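Local structure of putative integron gene cassette protein (Uncultured bacterium, 3GHJ) at residues T47-F52 with E106-S111; L126-P131 with L136-L141. The protein is of unknown function but belongs to the glyoxalase/bleomycin resistance protein/dioxygenase superfamily and is encoded by a mobile gene cassette of an uncultured bacterium. The protein carries 1 engineered substitution. One frame throughout, in Å; residues are numbered along the deposited sequence.

Interaction 1. Residues T47-F52 with E106-S111; sequences TEILGF and ESKGVS
K108 and I49 lie alongside each other with their side chains running in opposite directions, the lysine reaching toward the last turn of helix 39-49 while the isoleucine reaches back toward the 106-111 turn. CD of K108 rests on the CG2 branch of I49 at 3.9 Å. Beyond CG the lysine chain is fully extended, chi4 180°, which carries its ammonium past the isoleucine to the carbonyls behind it. There NZ donates to I49 O at 3.1 Å, tilted about 20° from the carbonyl plane, and makes a weak second bond of 3.3 Å to E48 O. Both acceptors belong to the last part of a helix, where the negative end of its dipole probably favours a positive charge. K108 itself follows helix 98-107, which ends in a Schellman motif: G109, with positive phi, is the C-prime residue, and its N bonds to E106 O at 3.0 Å. The contact thus joins the C-terminal parts of helices 39-49 and 98-107 within a fold of the glyoxalase/bleomycin resistance/dioxygenase family. The CG1 branch of I49 stands anti to the carbonyl carbon (chi1 -65°), which carries CD1 over to V110 CG2 at 4.0 Å, and both residues also pack on L105.

Interaction 2. Residues L126-P131 with L136-L141; sequences LYFADP and LEFTAL
OE1 of E137 takes a hydrogen from a water at 2.7 Å, and the same water bonds to Y127 OH, also at 2.7 Å, bridging the two strands. The other carboxylate oxygen, OE2, accepts from T139 OG1 at 2.7 Å, a bond that arrives from above the carboxylate plane, and also bonds to S125 OG. E137 extends with CG anti to its own N (chi1 173°), which lays it beside the Y127 ring, both side chains pointing the same way with ring and carboxylate planes 46° apart. They face each other as a non-hydrogen-bonded pair of an antiparallel hairpin, strands 123-129 and 135-140, in the second four-stranded sheet of the fold. On either side of this pair, L126 with F138 and F128 with L136 are hydrogen-bonded pairs. The bond from L136 N to F128 O is the shortest of the four, 2.8 Å, but bent at the hydrogen.

The opposite face of the sheet is apolar. F128 turns its edge to the face of F138, centroids 4.9 Å apart and planes at 58°, with CE1 over the centre of that ring. L136 CB covers a face of F128 at 3.9 Å from the centroid, while L136 CD1 and CD2 reach D130 CB; D130 OD2 bonds to Y46 OH. L126 CD1 meets F138 at the ring's edge. E31 of the second subunit brings its OE2 close to E137 OE1, and the two hydroxyls on OE2 with the water on OE1 fix the rotation of this carboxylate at the subunit interface.

Interactions 1 and 2 have centres about 11 Å apart and meet on the helix-facing side of the second sheet. L50, which follows I49 on 47-52, places its CD2 4.0 Å from both F128 CZ and F138 CZ, so the aromatic pair of interaction 2 packs beneath the C-terminal part of helix 39-49. From the other segment, V110 CG1 lies 3.8 Å from F128 CB, and S111 O approaches that CB at 3.5 Å. L105 touches I49, L50, V110, F128 and F138, linking the two contacts. Y127 and E137 lie on the other face of the hairpin, where E137 comes close to E31 of the second subunit; in this superfamily that face commonly lines the metal or substrate pocket.

Interaction 1. Residues T47-F52 with E106-S111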
loop_
_atom_site.group_PDB
_atom_site.type_symbol
_atom_site.label_atom_id
_atom_site.label_comp_id
_atom_site.label_asym_id
_atom_site.label_seq_id
_atom_site.Cartn_x
_atom_site.Cartn_y
_atom_site.Cartn_z
ATOM N N THR A 47 -11.458 -10.208 5.645
ATOM C CA THR A 47 -12.731 -9.757 6.198
ATOM C C THR A 47 -12.954 -10.249 7.635
ATOM O O THR A 47 -13.340 -9.475 8.504
ATOM C CB THR A 47 -13.925 -10.173 5.312
ATOM O OG1 THR A 47 -13.985 -11.604 5.213
ATOM C CG2 THR A 47 -13.808 -9.579 3.921
ATOM N N GLU A 48 -12.684 -11.520 7.893
ATOM C CA GLU A 48 -13.035 -12.088 9.197
ATOM C C GLU A 48 -11.970 -11.844 10.256
ATOM O O GLU A 48 -12.289 -11.650 11.431
ATOM C CB GLU A 48 -13.330 -13.584 9.071
ATOM C CG GLU A 48 -14.494 -13.889 8.144
ATOM C CD GLU A 48 -14.737 -15.376 7.975
ATOM O OE1 GLU A 48 -14.126 -16.166 8.723
ATOM O OE2 GLU A 48 -15.537 -15.754 7.095
ATOM N N ILE A 49 -10.703 -11.865 9.856
ATOM C CA ILE A 49 -9.634 -11.643 10.812
ATOM C C ILE A 49 -9.266 -10.165 10.906
ATOM O O ILE A 49 -9.236 -9.599 11.998
ATOM C CB ILE A 49 -8.402 -12.531 10.538
ATOM C CG1 ILE A 49 -8.785 -14.000 10.734
ATOM C CG2 ILE A 49 -7.253 -12.172 11.479
ATOM C CD1 ILE A 49 -7.616 -14.954 10.754
ATOM N N LEU A 50 -9.020 -9.522 9.768
ATOM C CA LEU A 50 -8.698 -8.096 9.794
ATOM C C LEU A 50 -9.920 -7.174 9.844
ATOM O O LEU A 50 -9.791 -5.994 10.158
ATOM C CB LEU A 50 -7.786 -7.711 8.621
ATOM C CG LEU A 50 -6.438 -8.441 8.583
ATOM C CD1 LEU A 50 -5.578 -7.890 7.451
ATOM C CD2 LEU A 50 -5.706 -8.319 9.918
ATOM N N GLY A 51 -11.098 -7.706 9.531
ATOM C CA GLY A 51 -12.319 -6.926 9.686
ATOM C C GLY A 51 -12.609 -5.959 8.557
ATOM O O GLY A 51 -13.452 -5.068 8.695
ATOM N N PHE A 52 -11.930 -6.130 7.429
ATOM C CA PHE A 52 -12.205 -5.269 6.291
ATOM C C PHE A 52 -13.596 -5.559 5.732
ATOM O O PHE A 52 -14.119 -6.676 5.865
ATOM C CB PHE A 52 -11.107 -5.409 5.228
ATOM C CG PHE A 52 -9.733 -5.041 5.731
ATOM C CD1 PHE A 52 -9.574 -4.299 6.899
ATOM C CD2 PHE A 52 -8.608 -5.406 5.014
ATOM C CE1 PHE A 52 -8.310 -3.952 7.358
ATOM C CE2 PHE A 52 -7.338 -5.061 5.463
ATOM C CZ PHE A 52 -7.188 -4.329 6.632
ATOM N N GLU A 106 -3.535 -13.235 17.668
ATOM C CA GLU A 106 -3.094 -14.500 18.247
ATOM C C GLU A 106 -4.293 -15.389 18.564
ATOM O O GLU A 106 -4.242 -16.606 18.356
ATOM C CB GLU A 106 -2.243 -14.251 19.492
ATOM C CG GLU A 106 -0.852 -13.715 19.186
ATOM C CD GLU A 106 -0.108 -13.262 20.426
ATOM O OE1 GLU A 106 -0.777 -12.920 21.431
ATOM O OE2 GLU A 106 1.138 -13.236 20.393
ATOM N N SER A 107 -5.370 -14.785 19.054
ATOM C CA SER A 107 -6.557 -15.559 19.417
ATOM C C SER A 107 -7.189 -16.214 18.192
ATOM O O SER A 107 -7.852 -17.250 18.303
ATOM C CB SER A 107 -7.580 -14.683 20.146
ATOM O OG SER A 107 -8.247 -13.819 19.248
ATOM N N LYS A 108 -6.968 -15.615 17.025
ATOM C CA LYS A 108 -7.550 -16.109 15.783
ATOM C C LYS A 108 -6.568 -17.019 15.049
ATOM O O LYS A 108 -6.797 -17.375 13.894
ATOM C CB LYS A 108 -7.974 -14.941 14.887
ATOM C CG LYS A 108 -9.173 -14.161 15.417
ATOM C CD LYS A 108 -9.445 -12.919 14.577
ATOM C CE LYS A 108 -10.615 -12.111 15.133
ATOM N NZ LYS A 108 -10.900 -10.879 14.333
ATOM N N GLY A 109 -5.482 -17.381 15.727
ATOM C CA GLY A 109 -4.512 -18.329 15.207
ATOM C C GLY A 109 -3.389 -17.730 14.381
ATOM O O GLY A 109 -2.672 -18.453 13.699
ATOM N N VAL A 110 -3.225 -16.412 14.450
ATOM C CA VAL A 110 -2.179 -15.739 13.684
ATOM C C VAL A 110 -0.964 -15.445 14.548
ATOM O O VAL A 110 -1.080 -14.784 15.579
ATOM C CB VAL A 110 -2.700 -14.403 13.105
ATOM C CG1 VAL A 110 -1.592 -13.669 12.336
ATOM C CG2 VAL A 110 -3.922 -14.648 12.223
ATOM N N SER A 111 0.206 -15.922 14.126
ATOM C CA SER A 111 1.449 -15.674 14.855
ATOM C C SER A 111 1.959 -14.249 14.652
ATOM O O SER A 111 2.141 -13.797 13.520
ATOM C CB SER A 111 2.527 -16.673 14.435
ATOM O OG SER A 111 2.164 -17.985 14.817
#

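Interaction 2. Residues L126-P131 with L136-L141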
loop_
_atom_site.group_PDB
_atom_site.type_symbol
_atom_site.label_atom_id
_atom_site.label_comp_id
_atom_site.label_asym_id
_atom_site.label_seq_id
_atom_site.Cartn_x
_atom_site.Cartn_y
_atom_site.Cartn_z
ATOM N N LEU A 126 3.940 -4.224 14.611
ATOM C CA LEU A 126 3.695 -5.646 14.746
ATOM C C LEU A 126 3.775 -6.271 13.373
ATOM O O LEU A 126 3.325 -5.671 12.398
ATOM C CB LEU A 126 2.294 -5.912 15.280
ATOM C CG LEU A 126 1.992 -5.425 16.691
ATOM C CD1 LEU A 126 0.511 -5.583 16.944
ATOM C CD2 LEU A 126 2.823 -6.235 17.694
ATOM N N TYR A 127 4.300 -7.487 13.299
ATOM C CA TYR A 127 4.469 -8.176 12.025
ATOM C C TYR A 127 3.759 -9.514 12.028
ATOM O O TYR A 127 3.817 -10.251 13.014
ATOM C CB TYR A 127 5.953 -8.388 11.735
ATOM C CG TYR A 127 6.723 -7.107 11.536
ATOM C CD1 TYR A 127 7.451 -6.541 12.577
ATOM C CD2 TYR A 127 6.706 -6.448 10.312
ATOM C CE1 TYR A 127 8.156 -5.355 12.398
ATOM C CE2 TYR A 127 7.411 -5.264 10.122
ATOM C CZ TYR A 127 8.135 -4.730 11.167
ATOM O OH TYR A 127 8.839 -3.558 10.981
ATOM N N PHE A 128 3.094 -9.840 10.929
ATOM C CA PHE A 128 2.392 -11.110 10.806
ATOM C C PHE A 128 2.177 -11.412 9.338
ATOM O O PHE A 128 2.356 -10.538 8.479
ATOM C CB PHE A 128 1.043 -11.078 11.544
ATOM C CG PHE A 128 0.081 -10.034 11.028
ATOM C CD1 PHE A 128 0.184 -8.716 11.443
ATOM C CD2 PHE A 128 -0.925 -10.380 10.134
ATOM C CE1 PHE A 128 -0.709 -7.748 10.975
ATOM C CE2 PHE A 128 -1.820 -9.422 9.657
ATOM C CZ PHE A 128 -1.709 -8.104 10.077
ATOM N N ALA A 129 1.802 -12.652 9.049
ATOM C CA ALA A 129 1.582 -13.121 7.687
ATOM C C ALA A 129 0.103 -13.208 7.337
ATOM O O ALA A 129 -0.733 -13.487 8.198
ATOM C CB ALA A 129 2.249 -14.492 7.491
ATOM N N ASP A 130 -0.226 -12.967 6.067
ATOM C CA ASP A 130 -1.529 -13.357 5.553
ATOM C C ASP A 130 -1.443 -14.815 5.051
ATOM O O ASP A 130 -0.391 -15.452 5.196
ATOM C CB ASP A 130 -2.055 -12.344 4.505
ATOM C CG ASP A 130 -1.503 -12.565 3.108
ATOM O OD1 ASP A 130 -0.533 -13.323 2.925
ATOM O OD2 ASP A 130 -2.065 -11.946 2.185
ATOM N N PRO A 131 -2.540 -15.362 4.509
ATOM C CA PRO A 131 -2.498 -16.781 4.115
ATOM C C PRO A 131 -1.512 -17.081 2.995
ATOM O O PRO A 131 -1.173 -18.248 2.759
ATOM C CB PRO A 131 -3.928 -17.045 3.635
ATOM C CG PRO A 131 -4.756 -16.089 4.439
ATOM C CD PRO A 131 -3.917 -14.835 4.507
ATOM N N LEU A 136 2.773 -8.734 6.376
ATOM C CA LEU A 136 1.892 -7.661 6.815
ATOM C C LEU A 136 2.402 -7.046 8.107
ATOM O O LEU A 136 3.229 -7.628 8.819
ATOM C CB LEU A 136 0.451 -8.166 6.986
ATOM C CG LEU A 136 -0.415 -8.208 5.724
ATOM C CD1 LEU A 136 0.212 -9.100 4.657
ATOM C CD2 LEU A 136 -1.832 -8.677 6.068
ATOM N N GLU A 137 1.909 -5.857 8.403
ATOM C CA GLU A 137 2.390 -5.092 9.536
ATOM C C GLU A 137 1.281 -4.168 10.019
ATOM O O GLU A 137 0.472 -3.683 9.218
ATOM C CB GLU A 137 3.635 -4.295 9.114
ATOM C CG GLU A 137 4.156 -3.312 10.144
ATOM C CD GLU A 137 5.279 -2.440 9.616
ATOM O OE1 GLU A 137 5.818 -2.734 8.523
ATOM O OE2 GLU A 137 5.613 -1.444 10.290
ATOM N N PHE A 138 1.216 -3.968 11.334
ATOM C CA PHE A 138 0.495 -2.842 11.910
ATOM C C PHE A 138 1.551 -1.854 12.388
ATOM O O PHE A 138 2.483 -2.246 13.099
ATOM C CB PHE A 138 -0.359 -3.262 13.110
ATOM C CG PHE A 138 -1.518 -4.166 12.776
ATOM C CD1 PHE A 138 -2.173 -4.094 11.560
ATOM C CD2 PHE A 138 -1.993 -5.064 13.725
ATOM C CE1 PHE A 138 -3.252 -4.930 11.286
ATOM C CE2 PHE A 138 -3.065 -5.894 13.453
ATOM C CZ PHE A 138 -3.704 -5.824 12.240
ATOM N N THR A 139 1.413 -0.591 12.008
ATOM C CA THR A 139 2.367 0.450 12.385
ATOM C C THR A 139 1.651 1.526 13.176
ATOM O O THR A 139 0.632 2.060 12.735
ATOM C CB THR A 139 2.974 1.135 11.145
ATOM O OG1 THR A 139 3.386 0.148 10.185
ATOM C CG2 THR A 139 4.166 2.010 11.542
ATOM N N ALA A 140 2.193 1.846 14.353
ATOM C CA ALA A 140 1.659 2.920 15.186
ATOM C C ALA A 140 2.677 4.060 15.282
ATOM O O ALA A 140 3.854 3.817 15.537
ATOM C CB ALA A 140 1.308 2.381 16.584
ATOM N N LEU A 141 2.209 5.288 15.081
ATOM C CA LEU A 141 3.085 6.456 15.003
ATOM C C LEU A 141 2.683 7.513 16.015
ATOM O O LEU A 141 3.204 8.627 15.957
ATOM C CB LEU A 141 3.037 7.088 13.607
ATOM C CG LEU A 141 3.577 6.308 12.414
ATOM C CD1 LEU A 141 2.489 5.423 11.821
ATOM C CD2 LEU A 141 4.112 7.274 11.374
ATOM O OXT LEU A 141 1.839 7.285 16.881
HETATM O O HOH W 1 8.430 -2.252 8.650
#